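Local coordinates for fibronectin type III domain-containing protein (Simiduia agarivorans, PDB 6P2K) that probably hydrolyses xyloglucan or a related beta-glucan as a glycoside hydrolase family 74 enzyme, this chain being its catalytic part with two seven-fold beta-propellers, at residues 22-28 with 340-345; 698-702 with 771-776. All blocks are in the same frame, centred on the assembly; numbering follows the deposited sequence.

Contact 1 (22-28 with 340-345); sequences ADPNQAN and PVTGGW
The carbonyl oxygen of Asp-23 takes a hydrogen bond from the indole of Trp-345, NE1 to O at 2.8 Å and 159° at the hydrogen, with the acceptor near the ring plane at the indole's edge. The bond joins the loop between strands 17-22 and 30-34 to that between strands 336-338 and 348-351, from two antiparallel propeller sheets distant in sequence. The ring is sandwiched. Over one face CA of Ala-27 makes a CH-pi contact, 3.4 Å from the centroid of the five-membered ring, and Asn-28 N sits above the benzene part. Against the opposite face lie CB of Ala-22, 3.6 Å from CZ2 of Trp-345, and CD of Pro-340. Trp-345 CG stands anti to its carbonyl carbon (chi1 -82°), which swings the indole back toward 22-28. In the type I' turn from Thr-342 to Trp-345, which the tryptophan ends, Gly-343 O accepts from Ala-27 N at 3.1 Å. OD1 of Asp-23 accepts from both N and ND2 of Asn-25, the first bond making an Asx turn, while Asn-25 OD1 bonds Gly-68 N; separately, OD2 of Asp-23 takes NE2 of Gln-26. Replacing Trp-345 by an alanine would probably leave Asp-23 O without its indole donor and open a gap between Ala-22 and Ala-27. Main-chain carbonyls supply the polar grip and the indole faces the apolar one, so shape and backbone polarity, rather than charge, hold the loops together.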
loop_
_atom_site.group_PDB
_atom_site.type_symbol
_atom_site.label_atom_id
_atom_site.label_comp_id
_atom_site.label_asym_id
_atom_site.label_seq_id
_atom_site.Cartn_x
_atom_site.Cartn_y
_atom_site.Cartn_z
ATOM N N ALA B 22 41.530 -26.793 -24.771
ATOM C CA ALA B 22 42.292 -25.671 -25.295
ATOM C C ALA B 22 43.161 -26.107 -26.465
ATOM O O ALA B 22 43.727 -27.205 -26.468
ATOM C CB ALA B 22 43.163 -25.056 -24.201
ATOM N N ASP B 23 43.252 -25.241 -27.468
ATOM C CA ASP B 23 44.173 -25.418 -28.582
ATOM C C ASP B 23 45.571 -25.068 -28.087
ATOM O O ASP B 23 45.836 -23.906 -27.749
ATOM C CB ASP B 23 43.757 -24.536 -29.766
ATOM C CG ASP B 23 44.599 -24.768 -31.016
ATOM O OD1 ASP B 23 45.725 -25.306 -30.914
ATOM O OD2 ASP B 23 44.134 -24.393 -32.112
ATOM N N PRO B 24 46.487 -26.038 -28.020
ATOM C CA PRO B 24 47.847 -25.720 -27.556
ATOM C C PRO B 24 48.605 -24.793 -28.491
ATOM O O PRO B 24 49.586 -24.174 -28.059
ATOM C CB PRO B 24 48.518 -27.098 -27.470
ATOM C CG PRO B 24 47.779 -27.929 -28.465
ATOM C CD PRO B 24 46.350 -27.452 -28.410
ATOM N N ASN B 25 48.179 -24.670 -29.750
ATOM C CA ASN B 25 48.882 -23.827 -30.707
ATOM C C ASN B 25 48.460 -22.365 -30.638
ATOM O O ASN B 25 49.241 -21.494 -31.035
ATOM C CB ASN B 25 48.658 -24.339 -32.132
ATOM C CG ASN B 25 48.958 -25.816 -32.276
ATOM O OD1 ASN B 25 50.116 -26.228 -32.266
ATOM N ND2 ASN B 25 47.911 -26.622 -32.418
ATOM N N GLN B 26 47.255 -22.075 -30.150
ATOM C CA GLN B 26 46.706 -20.723 -30.193
ATOM C C GLN B 26 46.051 -20.411 -28.856
ATOM O O GLN B 26 45.045 -21.033 -28.500
ATOM C CB GLN B 26 45.684 -20.577 -31.318
ATOM C CG GLN B 26 46.159 -20.938 -32.704
ATOM C CD GLN B 26 45.026 -20.856 -33.699
ATOM O OE1 GLN B 26 44.963 -19.936 -34.514
ATOM N NE2 GLN B 26 44.103 -21.808 -33.620
ATOM N N ALA B 27 46.591 -19.432 -28.135
ATOM C CA ALA B 27 45.952 -18.996 -26.903
ATOM C C ALA B 27 44.582 -18.396 -27.202
ATOM O O ALA B 27 44.382 -17.753 -28.235
ATOM C CB ALA B 27 46.834 -17.984 -26.178
ATOM N N ASN B 28 43.637 -18.635 -26.291
ATOM C CA ASN B 28 42.245 -18.194 -26.350
ATOM C C ASN B 28 41.408 -18.984 -27.353
ATOM O O ASN B 28 40.237 -18.641 -27.570
ATOM C CB ASN B 28 42.129 -16.693 -26.645
ATOM C CG ASN B 28 42.889 -15.847 -25.638
ATOM O OD1 ASN B 28 42.760 -16.044 -24.430
ATOM N ND2 ASN B 28 43.695 -14.912 -26.130
ATOM N N PRO B 340 47.331 -25.041 -21.551
ATOM C CA PRO B 340 48.659 -25.420 -22.043
ATOM C C PRO B 340 49.695 -24.357 -21.708
ATOM O O PRO B 340 49.375 -23.213 -21.377
ATOM C CB PRO B 340 48.462 -25.539 -23.561
ATOM C CG PRO B 340 46.987 -25.715 -23.752
ATOM C CD PRO B 340 46.331 -24.971 -22.630
ATOM N N VAL B 341 50.965 -24.758 -21.799
ATOM C CA VAL B 341 52.070 -23.822 -21.621
ATOM C C VAL B 341 52.523 -23.205 -22.935
ATOM O O VAL B 341 53.260 -22.206 -22.920
ATOM C CB VAL B 341 53.263 -24.517 -20.936
ATOM C CG1 VAL B 341 52.852 -25.052 -19.579
ATOM C CG2 VAL B 341 53.778 -25.646 -21.804
ATOM N N THR B 342 52.106 -23.761 -24.069
ATOM C CA THR B 342 52.487 -23.263 -25.379
ATOM C C THR B 342 51.437 -22.292 -25.914
ATOM O O THR B 342 50.379 -22.083 -25.318
ATOM C CB THR B 342 52.671 -24.423 -26.359
ATOM O OG1 THR B 342 51.522 -25.278 -26.305
ATOM C CG2 THR B 342 53.910 -25.228 -26.006
ATOM N N GLY B 343 51.752 -21.691 -27.060
ATOM C CA GLY B 343 50.805 -20.877 -27.795
ATOM C C GLY B 343 50.512 -19.512 -27.216
ATOM O O GLY B 343 49.622 -18.823 -27.727
ATOM N N GLY B 344 51.227 -19.090 -26.178
ATOM C CA GLY B 344 50.943 -17.828 -25.528
ATOM C C GLY B 344 49.884 -17.889 -24.452
ATOM O O GLY B 344 49.433 -16.834 -23.988
ATOM N N TRP B 345 49.468 -19.084 -24.045
ATOM C CA TRP B 345 48.453 -19.211 -23.008
ATOM C C TRP B 345 48.998 -18.727 -21.673
ATOM O O TRP B 345 50.167 -18.945 -21.346
ATOM C CB TRP B 345 48.007 -20.667 -22.873
ATOM C CG TRP B 345 46.980 -21.119 -23.867
ATOM C CD1 TRP B 345 47.210 -21.789 -25.033
ATOM C CD2 TRP B 345 45.558 -20.961 -23.770
ATOM N NE1 TRP B 345 46.021 -22.048 -25.674
ATOM C CE2 TRP B 345 44.992 -21.551 -24.919
ATOM C CE3 TRP B 345 44.709 -20.371 -22.827
ATOM C CZ2 TRP B 345 43.615 -21.568 -25.151
ATOM C CZ3 TRP B 345 43.341 -20.390 -23.058
ATOM C CH2 TRP B 345 42.810 -20.982 -24.212
#

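Contact 2 (698-702 with 771-776); sequences GAGNK and ISGMNM
Asn-701 turns the end of its side chain onto the backbone of 773-775, and its amide spans Met-774, bonding the backbone on either side of it: OD1 accepts from Asn-775 N at 3.1 Å, nearly straight at 170°, while ND2 gives a weak bond to Gly-773 O. Asn-775 N approaches from above the plane of the Asn-701 carbonyl, 47° out of it, rather than on a lone pair. CG of Asn-701 lies between its backbone N and carbonyl carbon (chi1 61°), a rotation that brings the amide across to the other segment. Lys-702 and Met-774 run past each other at a slant, CG of the lysine 3.7 Å from the methionine SD. The extended Met-774 chain carries CE on to Ala-699, 3.7 Å from its CB, and Phe-748 of strand 745-751 touches both residues. Lys-702 bends at chi2, and its NZ bonds Thr-722 OG1; a water accepts from NZ of Lys-702 at 2.9 Å and donates to Ser-772 O, to which NZ also makes a weak direct bond. Gly-700 CA comes within 3.2 Å of Asn-775 O, where a side chain on the glycine would clash. The turn from Ala-699 to Lys-702 is of type II', closed by backbone bonds in both directions. Such a tight beta hairpin, linking strands 697-699 and 702-709, is a usual element of four-stranded antiparallel propeller blades, and here the segment leaving strand 765-770 lies across it.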
loop_
_atom_site.group_PDB
_atom_site.type_symbol
_atom_site.label_atom_id
_atom_site.label_comp_id
_atom_site.label_asym_id
_atom_site.label_seq_id
_atom_site.Cartn_x
_atom_site.Cartn_y
_atom_site.Cartn_z
ATOM N N GLY B 698 -0.248 -25.960 -37.068
ATOM C CA GLY B 698 -1.065 -25.434 -38.140
ATOM C C GLY B 698 -1.669 -24.098 -37.770
ATOM O O GLY B 698 -2.110 -23.903 -36.634
ATOM N N ALA B 699 -1.680 -23.166 -38.721
ATOM C CA ALA B 699 -2.296 -21.859 -38.538
ATOM C C ALA B 699 -2.433 -21.207 -39.903
ATOM O O ALA B 699 -1.513 -21.289 -40.723
ATOM C CB ALA B 699 -1.469 -20.968 -37.601
ATOM N N GLY B 700 -3.578 -20.570 -40.140
ATOM C CA GLY B 700 -3.804 -19.929 -41.426
ATOM C C GLY B 700 -3.659 -20.923 -42.561
ATOM O O GLY B 700 -4.249 -22.010 -42.548
ATOM N N ASN B 701 -2.847 -20.563 -43.554
ATOM C CA ASN B 701 -2.566 -21.425 -44.694
ATOM C C ASN B 701 -1.234 -22.156 -44.554
ATOM O O ASN B 701 -0.622 -22.523 -45.563
ATOM C CB ASN B 701 -2.590 -20.613 -45.991
ATOM C CG ASN B 701 -1.541 -19.507 -46.013
ATOM O OD1 ASN B 701 -0.952 -19.172 -44.985
ATOM N ND2 ASN B 701 -1.309 -18.935 -47.188
ATOM N N LYS B 702 -0.770 -22.381 -43.325
ATOM C CA LYS B 702 0.555 -22.941 -43.094
ATOM C C LYS B 702 0.490 -24.146 -42.162
ATOM O O LYS B 702 -0.242 -24.144 -41.167
ATOM C CB LYS B 702 1.505 -21.886 -42.509
ATOM C CG LYS B 702 1.745 -20.682 -43.414
ATOM C CD LYS B 702 2.557 -21.050 -44.650
ATOM C CE LYS B 702 2.577 -19.904 -45.651
ATOM N NZ LYS B 702 3.494 -20.159 -46.796
ATOM N N ILE B 771 8.337 -16.422 -41.403
ATOM C CA ILE B 771 7.502 -17.193 -42.322
ATOM C C ILE B 771 6.857 -16.220 -43.300
ATOM O O ILE B 771 6.118 -15.317 -42.888
ATOM C CB ILE B 771 6.432 -18.007 -41.577
ATOM C CG1 ILE B 771 7.085 -19.000 -40.609
ATOM C CG2 ILE B 771 5.525 -18.724 -42.565
ATOM C CD1 ILE B 771 7.863 -20.102 -41.287
ATOM N N SER B 772 7.125 -16.405 -44.586
ATOM C CA SER B 772 6.633 -15.499 -45.612
ATOM C C SER B 772 5.384 -16.060 -46.283
ATOM O O SER B 772 5.145 -17.271 -46.302
ATOM C CB SER B 772 7.714 -15.225 -46.662
ATOM O OG SER B 772 8.222 -16.431 -47.203
ATOM N N GLY B 773 4.584 -15.152 -46.833
ATOM C CA GLY B 773 3.372 -15.540 -47.534
ATOM C C GLY B 773 2.323 -16.197 -46.670
ATOM O O GLY B 773 1.523 -16.991 -47.178
ATOM N N MET B 774 2.303 -15.896 -45.374
ATOM C CA MET B 774 1.284 -16.421 -44.474
ATOM C C MET B 774 0.074 -15.497 -44.437
ATOM O O MET B 774 0.215 -14.265 -44.419
ATOM C CB MET B 774 1.859 -16.591 -43.066
ATOM C CG MET B 774 0.942 -17.320 -42.113
ATOM S SD MET B 774 1.843 -18.127 -40.779
ATOM C CE MET B 774 0.500 -18.953 -39.930
ATOM N N ASN B 775 -1.120 -16.094 -44.443
ATOM C CA ASN B 775 -2.366 -15.358 -44.299
ATOM C C ASN B 775 -3.217 -15.960 -43.193
ATOM O O ASN B 775 -3.306 -17.182 -43.053
ATOM C CB ASN B 775 -3.134 -15.318 -45.636
ATOM C CG ASN B 775 -2.325 -14.664 -46.746
ATOM O OD1 ASN B 775 -1.756 -13.593 -46.531
ATOM N ND2 ASN B 775 -2.272 -15.285 -47.922
ATOM N N MET B 776 -3.839 -15.083 -42.414
ATOM C CA MET B 776 -4.573 -15.457 -41.222
ATOM C C MET B 776 -5.992 -14.929 -41.332
ATOM O O MET B 776 -6.248 -13.938 -42.024
ATOM C CB MET B 776 -3.919 -14.872 -39.958
ATOM C CG MET B 776 -2.488 -15.282 -39.725
ATOM S SD MET B 776 -2.396 -16.824 -38.813
ATOM C CE MET B 776 -3.166 -16.321 -37.276
HETATM O O HOH W 1 6.333 -19.735 -46.971
#

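Contact 1 closes before contact 2 opens along the chain, and the two are far apart: their centres lie 51 Å from each other and their nearest atoms about 35 Å. They share no sheet. Contact 1 brings together two four-stranded sheets from distant parts of the sequence. Contact 2 joins the hairpin between strands 697-699 and 702-709 to the segment after strand 765-770. The sheet of strands 745-751, 754-761 and 765-770 takes in strand 7-8, so the two chain ends meet in one blade, as in the ring closure of beta-propellers. Consistent with the two-propeller architecture of family 74, contact 1 probably lies in one propeller and contact 2 in the other, both away from the zinc sites.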